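Local structure of protein-disulfide isomerase (3GMF) at residues L19-S24 and I53-F58; A15-V20 and P190-R195; V67-N72 and A148-L153; S24-H29 and A91-P96. The protein probably acts as a thiol-disulfide oxidoreductase or isomerase of the thioredoxin superfamily, exchanging disulfide bonds in other proteins. All blocks are in the same frame, centred on the assembly; numbering follows the deposited sequence. Where two conformers were deposited one is given.

Three of the four contacts bear on the strand or turn leading into helix 28-46. Contact 1 is the buried core, pairing strands 17-23 and 51-57 through backbone hydrogen bonds, with apolar and charged side chains on the sheet's two faces. Contact 2 lies at the edge, its centre about 20 Å from that of the chain; strand leucines meet an isoleucine and an arginine of helix 185-196, with an exposed lysine at the rim. Contacts 3 and 4 are in between: a helix crossing of leucines, alanines and an asparagine amide, and a small patch between the Cys27 turn and Trp93. Asn57 links contact 1 to contact 3 through Asn72, and Tyr25 links contact 3 to contact 4.

Contact 1. Residues L19-S24 and I53-F58; sequences LVEFVS and IEVRNF
Val23 and Val55 meet on one face of the sheet, CG2 of Val23 lying 4.0 Å from CG1 of Val55. Val23 CG2 sits between its backbone N and carbonyl carbon (the other branch has chi1 -60°), turned to the neighbouring strand. On the same face Glu21 runs out extended, and its carboxylate lies over an aliphatic patch: CD is 3.6 Å from Ile53 CG2, and Val55 CG2 lies beside OE1. Phe33 and Leu41 of helix 28-46 and Phe172 add to these apolar surroundings. The other face is more polar. In the Arg56 conformer given, one of two, the chain stretches beside Phe22, the guanidinium and ring planes 82° apart, while Val20 CG1 covers one face of the guanidinium, 3.4 Å from NE. NE and NH2 of Arg56 both reach Glu54 OE2, from one face of the carboxylate, in a side-on salt bridge with NE 3.0 Å away; His7 also bonds this oxygen, and Arg18 pairs with OE1. Between the two faces runs a parallel ladder, from Glu54 N to Leu19 O (2.8 Å) to Phe58 N on Val23 O, which accepts from a water held by Asn57 ND2; Asn57 OD1 accepts from Asn72 ND2 of helix 62-73. The strands are joined by helix 28-46, a beta-alpha-beta crossover typical of the thioredoxin fold. A buried acid six residues before the first cysteine, here Glu21, also occurs in DsbA.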
loop_
_atom_site.group_PDB
_atom_site.type_symbol
_atom_site.label_atom_id
_atom_site.label_comp_id
_atom_site.label_asym_id
_atom_site.label_seq_id
_atom_site.Cartn_x
_atom_site.Cartn_y
_atom_site.Cartn_z
ATOM N N LEU A 19 -6.173 -13.937 2.604
ATOM C CA LEU A 19 -6.677 -12.842 1.773
ATOM C C LEU A 19 -5.465 -12.032 1.312
ATOM O O LEU A 19 -4.742 -11.472 2.136
ATOM C CB LEU A 19 -7.599 -11.926 2.591
ATOM C CG LEU A 19 -8.054 -10.635 1.890
ATOM C CD1 LEU A 19 -8.893 -10.931 0.607
ATOM C CD2 LEU A 19 -8.792 -9.703 2.841
ATOM N N VAL A 20 -5.272 -11.955 0.002
ATOM C CA VAL A 20 -4.230 -11.095 -0.572
ATOM C C VAL A 20 -4.887 -9.825 -1.085
ATOM O O VAL A 20 -5.872 -9.909 -1.808
ATOM C CB VAL A 20 -3.535 -11.774 -1.743
ATOM C CG1 VAL A 20 -2.558 -10.812 -2.427
ATOM C CG2 VAL A 20 -2.789 -13.015 -1.240
ATOM N N GLU A 21 -4.315 -8.670 -0.742
ATOM C CA GLU A 21 -4.855 -7.350 -1.140
ATOM C C GLU A 21 -3.785 -6.679 -1.980
ATOM O O GLU A 21 -2.650 -6.577 -1.521
ATOM C CB GLU A 21 -5.097 -6.461 0.089
ATOM C CG GLU A 21 -6.039 -7.046 1.164
ATOM C CD GLU A 21 -6.318 -6.059 2.310
ATOM O OE1 GLU A 21 -5.572 -5.074 2.458
ATOM O OE2 GLU A 21 -7.300 -6.267 3.046
ATOM N N PHE A 22 -4.122 -6.289 -3.220
ATOM C CA PHE A 22 -3.220 -5.510 -4.067
ATOM C C PHE A 22 -3.714 -4.096 -3.944
ATOM O O PHE A 22 -4.830 -3.780 -4.390
ATOM C CB PHE A 22 -3.304 -5.958 -5.533
ATOM C CG PHE A 22 -2.903 -7.393 -5.758
ATOM C CD1 PHE A 22 -1.574 -7.733 -5.998
ATOM C CD2 PHE A 22 -3.862 -8.400 -5.762
ATOM C CE1 PHE A 22 -1.204 -9.075 -6.229
ATOM C CE2 PHE A 22 -3.496 -9.725 -6.009
ATOM C CZ PHE A 22 -2.164 -10.062 -6.217
ATOM N N VAL A 23 -2.916 -3.237 -3.317
ATOM C CA VAL A 23 -3.394 -1.881 -2.990
ATOM C C VAL A 23 -2.343 -0.833 -3.361
ATOM O O VAL A 23 -1.151 -1.126 -3.440
ATOM C CB VAL A 23 -3.803 -1.713 -1.493
ATOM C CG1 VAL A 23 -4.961 -2.700 -1.120
ATOM C CG2 VAL A 23 -2.586 -1.896 -0.568
ATOM N N SER A 24 -2.812 0.404 -3.532
ATOM C CA SER A 24 -1.962 1.495 -3.988
ATOM C C SER A 24 -2.215 2.719 -3.121
ATOM O O SER A 24 -3.374 3.046 -2.875
ATOM C CB SER A 24 -2.323 1.831 -5.428
ATOM O OG SER A 24 -1.850 3.128 -5.787
ATOM N N ILE A 53 -4.085 -11.694 6.442
ATOM C CA ILE A 53 -4.131 -10.730 5.331
ATOM C C ILE A 53 -2.734 -10.446 4.836
ATOM O O ILE A 53 -1.876 -10.009 5.604
ATOM C CB ILE A 53 -4.778 -9.392 5.720
ATOM C CG1 ILE A 53 -6.178 -9.621 6.305
ATOM C CG2 ILE A 53 -4.870 -8.471 4.490
ATOM C CD1 ILE A 53 -6.730 -8.440 7.033
ATOM N N GLU A 54 -2.521 -10.671 3.550
ATOM C CA GLU A 54 -1.257 -10.386 2.922
ATOM C C GLU A 54 -1.415 -9.114 2.096
ATOM O O GLU A 54 -2.110 -9.111 1.083
ATOM C CB GLU A 54 -0.845 -11.530 2.017
ATOM C CG GLU A 54 0.508 -11.359 1.387
ATOM C CD GLU A 54 0.909 -12.599 0.616
ATOM O OE1 GLU A 54 0.479 -13.714 0.997
ATOM O OE2 GLU A 54 1.649 -12.462 -0.361
ATOM N N VAL A 55 -0.792 -8.038 2.545
ATOM C CA VAL A 55 -0.888 -6.754 1.850
ATOM C C VAL A 55 0.249 -6.677 0.864
ATOM O O VAL A 55 1.412 -6.845 1.227
ATOM C CB VAL A 55 -0.852 -5.579 2.847
ATOM C CG1 VAL A 55 -0.728 -4.234 2.122
ATOM C CG2 VAL A 55 -2.103 -5.618 3.707
ATOM N N ARG A 56 -0.110 -6.481 -0.395
ATOM C CA ARG A 56 0.904 -6.264 -1.410
ATOM C C ARG A 56 0.829 -4.841 -1.933
ATOM O O ARG A 56 -0.250 -4.318 -2.270
ATOM C CB ARG A 56 0.813 -7.277 -2.540
ATOM C CG ARG A 56 1.010 -8.723 -2.097
ATOM C CD ARG A 56 0.805 -9.624 -3.280
ATOM N NE ARG A 56 0.836 -11.034 -2.915
ATOM C CZ ARG A 56 0.856 -12.029 -3.792
ATOM N NH1 ARG A 56 0.874 -11.777 -5.098
ATOM N NH2 ARG A 56 0.868 -13.275 -3.361
ATOM N N ASN A 57 1.996 -4.203 -1.960
ATOM C CA ASN A 57 2.102 -2.848 -2.494
ATOM C C ASN A 57 2.113 -2.918 -4.009
ATOM O O ASN A 57 3.115 -3.279 -4.637
ATOM C CB ASN A 57 3.351 -2.146 -1.974
ATOM C CG ASN A 57 3.355 -2.011 -0.472
ATOM O OD1 ASN A 57 4.212 -2.570 0.215
ATOM N ND2 ASN A 57 2.405 -1.275 0.046
ATOM N N PHE A 58 0.975 -2.576 -4.591
ATOM C CA PHE A 58 0.847 -2.546 -6.039
ATOM C C PHE A 58 1.149 -1.103 -6.435
ATOM O O PHE A 58 0.276 -0.230 -6.350
ATOM C CB PHE A 58 -0.569 -2.933 -6.437
ATOM C CG PHE A 58 -0.760 -3.068 -7.915
ATOM C CD1 PHE A 58 -0.329 -4.204 -8.579
ATOM C CD2 PHE A 58 -1.366 -2.038 -8.646
ATOM C CE1 PHE A 58 -0.500 -4.325 -9.958
ATOM C CE2 PHE A 58 -1.557 -2.145 -10.025
ATOM C CZ PHE A 58 -1.127 -3.286 -10.679
HETATM O O HOH W 1 0.175 0.222 -1.104
#

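Contact 2. Residues A15-V20 and P190-R195; sequences AKLRLV and PQILAR
Arg195 NH1 lies 3.0 Å from the carbonyl O of Lys16, which sits at the guanidinium's edge near its plane, and the same nitrogen forms a salt bridge with Asp175. Arg195 and Lys16 were each deposited in two conformers, so this polar rim is probably mobile. In the conformer given, the Lys16 chain, bent beyond CG, brings CD to 3.4 Å from Arg195 NH2. Leu17 lies under the arginine: its CG covers one face of the guanidinium, off the centre of the group, and its CB is 3.5 Å from Arg195 NH2. The leucine and the arginine run antiparallel alongside one another, which brings Leu17 CD1 to 3.6 Å from Arg195 CB. Leu17 CD1 reaches the helix with CG anti to the backbone N (chi1 -162°), and it also approaches the O of Ile192. A serine in place of Leu17 would probably strip the guanidinium of its apolar support and leave a gap beside Ile192. Further along the strand, Leu19 CD2 meets Ile192 CD1 at 3.8 Å, one side chain lying roughly perpendicular to the other. The strand and helix run nearly antiparallel, at 165°, with their axes 10.3 Å apart. Ile192 also touches Leu41 and Met45 of helix 28-46 and Ile174 of strand 171-174, so helix 185-196 lies on the sheet beside helix 28-46, with Leu17 and Leu19 beneath it.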
loop_
_atom_site.group_PDB
_atom_site.type_symbol
_atom_site.label_atom_id
_atom_site.label_comp_id
_atom_site.label_asym_id
_atom_site.label_seq_id
_atom_site.Cartn_x
_atom_site.Cartn_y
_atom_site.Cartn_z
ATOM N N ALA A 15 -3.003 -19.883 9.093
ATOM C CA ALA A 15 -4.467 -19.712 9.030
ATOM C C ALA A 15 -4.963 -20.118 7.645
ATOM O O ALA A 15 -4.303 -19.808 6.642
ATOM C CB ALA A 15 -4.857 -18.285 9.351
ATOM N N LYS A 16 -6.095 -20.836 7.587
ATOM C CA LYS A 16 -6.570 -21.426 6.325
ATOM C C LYS A 16 -6.988 -20.400 5.265
ATOM O O LYS A 16 -6.706 -20.578 4.086
ATOM C CB LYS A 16 -7.680 -22.470 6.554
ATOM C CG LYS A 16 -8.872 -22.019 7.409
ATOM C CD LYS A 16 -10.210 -22.578 6.891
ATOM C CE LYS A 16 -10.371 -24.089 7.095
ATOM N NZ LYS A 16 -9.940 -24.901 5.913
ATOM N N LEU A 17 -7.658 -19.326 5.688
ATOM C CA LEU A 17 -8.073 -18.301 4.724
ATOM C C LEU A 17 -6.962 -17.264 4.583
ATOM O O LEU A 17 -6.649 -16.531 5.521
ATOM C CB LEU A 17 -9.411 -17.633 5.096
ATOM C CG LEU A 17 -10.179 -16.871 3.989
ATOM C CD1 LEU A 17 -11.561 -16.471 4.466
ATOM C CD2 LEU A 17 -9.476 -15.611 3.485
ATOM N N ARG A 18 -6.394 -17.187 3.389
ATOM C CA ARG A 18 -5.389 -16.178 3.112
ATOM C C ARG A 18 -5.967 -15.164 2.123
ATOM O O ARG A 18 -6.214 -15.506 0.960
ATOM C CB ARG A 18 -4.146 -16.840 2.526
ATOM C CG ARG A 18 -3.012 -15.885 2.141
ATOM C CD ARG A 18 -2.354 -15.248 3.352
ATOM N NE ARG A 18 -1.586 -16.216 4.147
ATOM C CZ ARG A 18 -0.299 -16.513 3.963
ATOM N NH1 ARG A 18 0.404 -15.925 3.003
ATOM N NH2 ARG A 18 0.296 -17.400 4.757
ATOM N N LEU A 19 -6.173 -13.937 2.604
ATOM C CA LEU A 19 -6.677 -12.842 1.773
ATOM C C LEU A 19 -5.465 -12.032 1.312
ATOM O O LEU A 19 -4.742 -11.472 2.136
ATOM C CB LEU A 19 -7.599 -11.926 2.591
ATOM C CG LEU A 19 -8.054 -10.635 1.890
ATOM C CD1 LEU A 19 -8.893 -10.931 0.607
ATOM C CD2 LEU A 19 -8.792 -9.703 2.841
ATOM N N VAL A 20 -5.272 -11.955 0.002
ATOM C CA VAL A 20 -4.230 -11.095 -0.572
ATOM C C VAL A 20 -4.887 -9.825 -1.085
ATOM O O VAL A 20 -5.872 -9.909 -1.808
ATOM C CB VAL A 20 -3.535 -11.774 -1.743
ATOM C CG1 VAL A 20 -2.558 -10.812 -2.427
ATOM C CG2 VAL A 20 -2.789 -13.015 -1.240
ATOM N N PRO A 190 -18.902 -10.358 1.608
ATOM C CA PRO A 190 -19.681 -11.609 1.519
ATOM C C PRO A 190 -18.843 -12.816 1.074
ATOM O O PRO A 190 -19.112 -13.945 1.498
ATOM C CB PRO A 190 -20.775 -11.288 0.487
ATOM C CG PRO A 190 -20.851 -9.777 0.459
ATOM C CD PRO A 190 -19.430 -9.338 0.676
ATOM N N GLN A 191 -17.827 -12.585 0.238
ATOM C CA GLN A 191 -16.939 -13.662 -0.170
ATOM C C GLN A 191 -16.044 -14.159 0.953
ATOM O O GLN A 191 -15.792 -15.370 1.052
ATOM C CB GLN A 191 -16.126 -13.259 -1.410
ATOM C CG GLN A 191 -17.060 -12.799 -2.524
ATOM C CD GLN A 191 -16.331 -12.419 -3.792
ATOM O OE1 GLN A 191 -15.858 -13.279 -4.543
ATOM N NE2 GLN A 191 -16.269 -11.111 -4.055
ATOM N N ILE A 192 -15.619 -13.248 1.831
ATOM C CA ILE A 192 -14.853 -13.639 3.023
ATOM C C ILE A 192 -15.734 -14.434 3.993
ATOM O O ILE A 192 -15.355 -15.522 4.437
ATOM C CB ILE A 192 -14.228 -12.426 3.721
ATOM C CG1 ILE A 192 -13.109 -11.865 2.832
ATOM C CG2 ILE A 192 -13.707 -12.793 5.146
ATOM C CD1 ILE A 192 -12.454 -10.655 3.367
ATOM N N LEU A 193 -16.913 -13.901 4.299
ATOM C CA LEU A 193 -17.832 -14.579 5.246
ATOM C C LEU A 193 -18.287 -15.953 4.733
ATOM O O LEU A 193 -18.408 -16.893 5.519
ATOM C CB LEU A 193 -19.018 -13.675 5.584
ATOM C CG LEU A 193 -18.665 -12.341 6.290
ATOM C CD1 LEU A 193 -19.923 -11.530 6.615
ATOM C CD2 LEU A 193 -17.797 -12.517 7.555
ATOM N N ALA A 194 -18.517 -16.084 3.422
ATOM C CA ALA A 194 -18.896 -17.377 2.821
ATOM C C ALA A 194 -17.842 -18.457 3.072
ATOM O O ALA A 194 -18.180 -19.616 3.371
ATOM C CB ALA A 194 -19.138 -17.239 1.331
ATOM N N ARG A 195 -16.578 -18.063 2.937
ATOM C CA ARG A 195 -15.417 -18.936 3.164
ATOM C C ARG A 195 -15.238 -19.253 4.651
ATOM O O ARG A 195 -14.953 -20.395 5.033
ATOM C CB ARG A 195 -14.148 -18.238 2.654
ATOM C CG ARG A 195 -13.176 -19.057 1.794
ATOM C CD ARG A 195 -12.994 -20.502 2.233
ATOM N NE ARG A 195 -11.579 -20.859 2.313
ATOM C CZ ARG A 195 -10.856 -20.805 3.427
ATOM N NH1 ARG A 195 -9.582 -21.150 3.397
ATOM N NH2 ARG A 195 -11.404 -20.422 4.575
#

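Contact 3. Residues V67-N72 and A148-L153; sequences VALITN and ALAKKL
Leu69 lays its CD2 methyl on the backbone of the opposing helix, 3.6 Å from Ala150 N and 4.0 Å from Ala150 CB, with Leu149 CB close by. The two helices cross steeply, at 106°, with their axes 10.1 Å apart. The fold resembles that of DsbA, in which a helical region follows the second parallel strand of the thioredoxin core; helix 62-73 is the first helix after strand 51-57, and helix 147-164 is the last before the chain returns to the sheet at strand 171-174. Alanines lie at the crossing: besides Ala150, Ala68 offers its CB to Leu153 CD1 at 3.9 Å. Phe113 of helix 113-123 touches both Leu69 and Ala150, and a disulfide joins Cys73, next after Asn72, to Cys143 of helix 137-144, the helix before 147-164. Asn72 turns its polar group to its own helix and offers its CB and amide to the leucines. Its CG is anti to the carbonyl carbon (chi1 -73°), which carries the amide back along the helix. There ND2 donates to Ala68 O at 2.8 Å, with the N-H nearly straight at 159°, while Asn72 N reaches the same oxygen from the opposite face of the carbonyl plane. ND2 also bonds Asn57 OD1, and Leu153 CD2 sits over one face of the amide, 3.9 Å from Asn72 CG. With a valine in its place, Asn57 OD1 would probably lose its amide partner and Leu153 CD2 the flat group it lies against. Leu149 CD2 rests on Asn72 CB, 3.9 Å away.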
loop_
_atom_site.group_PDB
_atom_site.type_symbol
_atom_site.label_atom_id
_atom_site.label_comp_id
_atom_site.label_asym_id
_atom_site.label_seq_id
_atom_site.Cartn_x
_atom_site.Cartn_y
_atom_site.Cartn_z
ATOM N N VAL A 67 5.723 6.824 -1.237
ATOM C CA VAL A 67 5.068 6.343 -0.007
ATOM C C VAL A 67 5.469 4.895 0.346
ATOM O O VAL A 67 5.765 4.580 1.508
ATOM C CB VAL A 67 3.556 6.467 -0.111
ATOM C CG1 VAL A 67 2.927 5.952 1.160
ATOM C CG2 VAL A 67 3.188 7.929 -0.326
ATOM N N ALA A 68 5.516 4.032 -0.670
ATOM C CA ALA A 68 5.873 2.629 -0.467
ATOM C C ALA A 68 7.327 2.459 -0.019
ATOM O O ALA A 68 7.630 1.558 0.753
ATOM C CB ALA A 68 5.575 1.793 -1.722
ATOM N N LEU A 69 8.219 3.345 -0.459
ATOM C CA LEU A 69 9.584 3.307 0.087
ATOM C C LEU A 69 9.561 3.543 1.586
ATOM O O LEU A 69 10.212 2.801 2.328
ATOM C CB LEU A 69 10.514 4.299 -0.616
ATOM C CG LEU A 69 10.883 3.885 -2.043
ATOM C CD1 LEU A 69 11.351 5.138 -2.810
ATOM C CD2 LEU A 69 11.902 2.713 -2.075
ATOM N N ILE A 70 8.768 4.512 2.030
ATOM C CA ILE A 70 8.670 4.859 3.449
ATOM C C ILE A 70 8.104 3.685 4.245
ATOM O O ILE A 70 8.754 3.206 5.181
ATOM C CB ILE A 70 7.854 6.142 3.695
ATOM C CG1 ILE A 70 8.435 7.335 2.905
ATOM C CG2 ILE A 70 7.784 6.469 5.191
ATOM C CD1 ILE A 70 7.522 8.570 2.878
ATOM N N THR A 71 6.927 3.188 3.851
ATOM C CA THR A 71 6.284 2.093 4.615
ATOM C C THR A 71 7.109 0.788 4.605
ATOM O O THR A 71 7.086 0.021 5.581
ATOM C CB THR A 71 4.819 1.844 4.158
ATOM O OG1 THR A 71 4.823 1.309 2.826
ATOM C CG2 THR A 71 4.011 3.146 4.184
ATOM N N ASN A 72 7.883 0.561 3.544
ATOM C CA ASN A 72 8.721 -0.637 3.467
ATOM C C ASN A 72 10.102 -0.521 4.119
ATOM O O ASN A 72 10.805 -1.535 4.208
ATOM C CB ASN A 72 8.849 -1.145 2.028
ATOM C CG ASN A 72 7.571 -1.809 1.532
ATOM O OD1 ASN A 72 7.437 -3.035 1.586
ATOM N ND2 ASN A 72 6.622 -0.997 1.055
ATOM N N ALA A 148 17.473 0.391 -4.629
ATOM C CA ALA A 148 17.470 -1.082 -4.654
ATOM C C ALA A 148 16.102 -1.598 -4.243
ATOM O O ALA A 148 15.544 -2.470 -4.901
ATOM C CB ALA A 148 18.551 -1.655 -3.733
ATOM N N LEU A 149 15.569 -1.036 -3.158
ATOM C CA LEU A 149 14.224 -1.366 -2.696
ATOM C C LEU A 149 13.147 -0.954 -3.704
ATOM O O LEU A 149 12.218 -1.724 -3.932
ATOM C CB LEU A 149 13.934 -0.772 -1.313
ATOM C CG LEU A 149 12.569 -1.124 -0.698
ATOM C CD1 LEU A 149 12.388 -2.636 -0.514
ATOM C CD2 LEU A 149 12.355 -0.368 0.615
ATOM N N ALA A 150 13.275 0.232 -4.303
ATOM C CA ALA A 150 12.341 0.682 -5.333
ATOM C C ALA A 150 12.279 -0.337 -6.470
ATOM O O ALA A 150 11.207 -0.662 -6.962
ATOM C CB ALA A 150 12.763 2.011 -5.886
ATOM N N LYS A 151 13.433 -0.847 -6.872
ATOM C CA LYS A 151 13.468 -1.847 -7.949
ATOM C C LYS A 151 12.756 -3.146 -7.571
ATOM O O LYS A 151 12.113 -3.768 -8.423
ATOM C CB LYS A 151 14.911 -2.134 -8.347
ATOM C CG LYS A 151 15.555 -0.988 -9.108
ATOM C CD LYS A 151 17.057 -1.275 -9.197
ATOM C CE LYS A 151 17.788 -0.252 -10.027
ATOM N NZ LYS A 151 19.253 -0.508 -9.903
ATOM N N LYS A 152 12.879 -3.534 -6.305
ATOM C CA LYS A 152 12.227 -4.747 -5.787
ATOM C C LYS A 152 10.710 -4.562 -5.708
ATOM O O LYS A 152 9.939 -5.473 -6.040
ATOM C CB LYS A 152 12.795 -5.135 -4.424
ATOM C CG LYS A 152 14.257 -5.571 -4.465
ATOM C CD LYS A 152 14.443 -6.967 -5.060
ATOM C CE LYS A 152 14.336 -8.043 -3.992
ATOM N NZ LYS A 152 14.552 -9.399 -4.557
ATOM N N LEU A 153 10.291 -3.373 -5.291
ATOM C CA LEU A 153 8.864 -3.064 -5.265
ATOM C C LEU A 153 8.306 -3.002 -6.687
ATOM O O LEU A 153 7.187 -3.454 -6.920
ATOM C CB LEU A 153 8.589 -1.758 -4.533
ATOM C CG LEU A 153 8.927 -1.741 -3.039
ATOM C CD1 LEU A 153 8.817 -0.268 -2.578
ATOM C CD2 LEU A 153 8.039 -2.658 -2.211
#

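Contact 4. Residues S24-H29 and A91-P96; sequences SYTCPH and AQWIGP
Trp93 and Ile94 carry the apolar part of this contact, resting on Tyr25 and Thr26 in the type I turn Ser24 to Cys27; the turn leads into helix 28-46, at whose start Cys27 and Cys30 form what is probably a thioredoxin-type CxxC motif. Ile94 CD1 is the closest alkyl group, 3.7 Å from Thr26 CA; the side chain is extended, with CG1 roughly anti to the backbone N (chi1 -153°), and this carries the methyl across to the turn. Trp93 CH2 comes near Tyr25 CB and, at the ring's edge, Thr26 CG2. The polar part is a backbone carbonyl against the indole: Tyr25 O lies near the ring plane, 3.3 Å from Trp93 CH2, at its edge. The same oxygen accepts a hydrogen bond from Gln90 NE2. The indole itself is fixed at its far end, where NE1 donates to Phe86 O. Within the turn the bonds are weak, Cys27 N reaching Ser24 O at 3.3 Å and Thr26 N reaching Ser24 OG at 3.4 Å. Beyond it, Thr26 OG1 is held by Asp61 and Arg60, and Tyr25 OH by His83 and Thr71. Cys27 takes the N-cap position of the helix, its side chain capping a backbone N there. Within 91-96, Ile94 CB sits 3.8 Å above the plane of the Trp93 ring, off its centre.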
loop_
_atom_site.group_PDB
_atom_site.type_symbol
_atom_site.label_atom_id
_atom_site.label_comp_id
_atom_site.label_asym_id
_atom_site.label_seq_id
_atom_site.Cartn_x
_atom_site.Cartn_y
_atom_site.Cartn_z
ATOM N N SER A 24 -2.812 0.404 -3.532
ATOM C CA SER A 24 -1.962 1.495 -3.988
ATOM C C SER A 24 -2.215 2.719 -3.121
ATOM O O SER A 24 -3.374 3.046 -2.875
ATOM C CB SER A 24 -2.323 1.831 -5.428
ATOM O OG SER A 24 -1.850 3.128 -5.787
ATOM N N TYR A 25 -1.141 3.396 -2.697
ATOM C CA TYR A 25 -1.277 4.581 -1.790
ATOM C C TYR A 25 -1.943 5.794 -2.419
ATOM O O TYR A 25 -2.412 6.681 -1.702
ATOM C CB TYR A 25 0.071 4.988 -1.175
ATOM C CG TYR A 25 0.642 3.918 -0.275
ATOM C CD1 TYR A 25 0.042 3.641 0.964
ATOM C CD2 TYR A 25 1.772 3.180 -0.649
ATOM C CE1 TYR A 25 0.539 2.653 1.800
ATOM C CE2 TYR A 25 2.295 2.157 0.206
ATOM C CZ TYR A 25 1.660 1.916 1.424
ATOM O OH TYR A 25 2.152 0.933 2.252
ATOM N N THR A 26 -1.962 5.850 -3.751
ATOM C CA THR A 26 -2.527 7.026 -4.454
ATOM C C THR A 26 -3.947 6.791 -4.959
ATOM O O THR A 26 -4.520 7.636 -5.660
ATOM C CB THR A 26 -1.633 7.477 -5.620
ATOM O OG1 THR A 26 -1.409 6.368 -6.522
ATOM C CG2 THR A 26 -0.305 8.015 -5.090
ATOM N N CYS A 27 -4.508 5.631 -4.617
ATOM C CA CYS A 27 -5.828 5.227 -5.111
ATOM C C CYS A 27 -6.912 5.578 -4.088
ATOM O O CYS A 27 -6.839 5.159 -2.927
ATOM C CB CYS A 27 -5.820 3.711 -5.404
ATOM S SG CYS A 27 -7.451 3.004 -5.718
ATOM N N PRO A 28 -7.938 6.337 -4.509
ATOM C CA PRO A 28 -8.991 6.742 -3.573
ATOM C C PRO A 28 -9.831 5.552 -3.110
ATOM O O PRO A 28 -10.346 5.547 -1.979
ATOM C CB PRO A 28 -9.840 7.699 -4.421
ATOM C CG PRO A 28 -9.642 7.218 -5.839
ATOM C CD PRO A 28 -8.189 6.833 -5.880
ATOM N N HIS A 29 -9.943 4.538 -3.962
ATOM C CA HIS A 29 -10.691 3.319 -3.615
ATOM C C HIS A 29 -9.990 2.543 -2.519
ATOM O O HIS A 29 -10.638 1.996 -1.634
ATOM C CB HIS A 29 -10.907 2.435 -4.847
ATOM C CG HIS A 29 -11.599 3.127 -5.981
ATOM N ND1 HIS A 29 -12.848 3.694 -5.854
ATOM C CD2 HIS A 29 -11.226 3.321 -7.267
ATOM C CE1 HIS A 29 -13.215 4.212 -7.014
ATOM N NE2 HIS A 29 -12.249 3.998 -7.888
ATOM N N ALA A 91 -6.655 11.755 2.252
ATOM C CA ALA A 91 -7.205 13.080 1.906
ATOM C C ALA A 91 -6.375 14.238 2.467
ATOM O O ALA A 91 -6.306 15.304 1.854
ATOM C CB ALA A 91 -8.662 13.199 2.323
ATOM N N GLN A 92 -5.706 14.007 3.596
ATOM C CA GLN A 92 -4.864 15.021 4.226
ATOM C C GLN A 92 -3.542 15.267 3.500
ATOM O O GLN A 92 -3.027 16.390 3.558
ATOM C CB GLN A 92 -4.568 14.710 5.712
ATOM C CG GLN A 92 -5.620 13.905 6.502
ATOM C CD GLN A 92 -7.053 14.403 6.348
ATOM O OE1 GLN A 92 -7.339 15.593 6.503
ATOM N NE2 GLN A 92 -7.966 13.474 6.054
ATOM N N TRP A 93 -2.971 14.244 2.848
ATOM C CA TRP A 93 -1.661 14.418 2.216
ATOM C C TRP A 93 -1.678 14.454 0.689
ATOM O O TRP A 93 -0.724 14.929 0.083
ATOM C CB TRP A 93 -0.590 13.400 2.703
ATOM C CG TRP A 93 -0.912 11.931 2.411
ATOM C CD1 TRP A 93 -1.466 11.031 3.283
ATOM C CD2 TRP A 93 -0.704 11.213 1.179
ATOM N NE1 TRP A 93 -1.602 9.798 2.683
ATOM C CE2 TRP A 93 -1.168 9.885 1.386
ATOM C CE3 TRP A 93 -0.185 11.563 -0.079
ATOM C CZ2 TRP A 93 -1.123 8.904 0.382
ATOM C CZ3 TRP A 93 -0.144 10.586 -1.080
ATOM C CH2 TRP A 93 -0.612 9.273 -0.838
ATOM N N ILE A 94 -2.752 13.984 0.074
ATOM C CA ILE A 94 -2.687 13.760 -1.400
ATOM C C ILE A 94 -3.065 15.006 -2.223
ATOM O O ILE A 94 -3.038 14.989 -3.460
ATOM C CB ILE A 94 -3.504 12.503 -1.822
ATOM C CG1 ILE A 94 -2.948 11.878 -3.113
ATOM C CG2 ILE A 94 -4.981 12.830 -1.943
ATOM C CD1 ILE A 94 -3.480 10.482 -3.423
ATOM N N GLY A 95 -3.393 16.104 -1.535
ATOM C CA GLY A 95 -3.842 17.329 -2.207
ATOM C C GLY A 95 -2.995 17.793 -3.386
ATOM O O GLY A 95 -3.558 18.199 -4.411
ATOM N N PRO A 96 -1.644 17.754 -3.260
ATOM C CA PRO A 96 -0.824 18.176 -4.409
ATOM C C PRO A 96 -1.019 17.379 -5.697
ATOM O O PRO A 96 -0.653 17.874 -6.756
ATOM C CB PRO A 96 0.606 18.011 -3.909
ATOM C CG PRO A 96 0.492 18.182 -2.411
ATOM C CD PRO A 96 -0.792 17.493 -2.079
#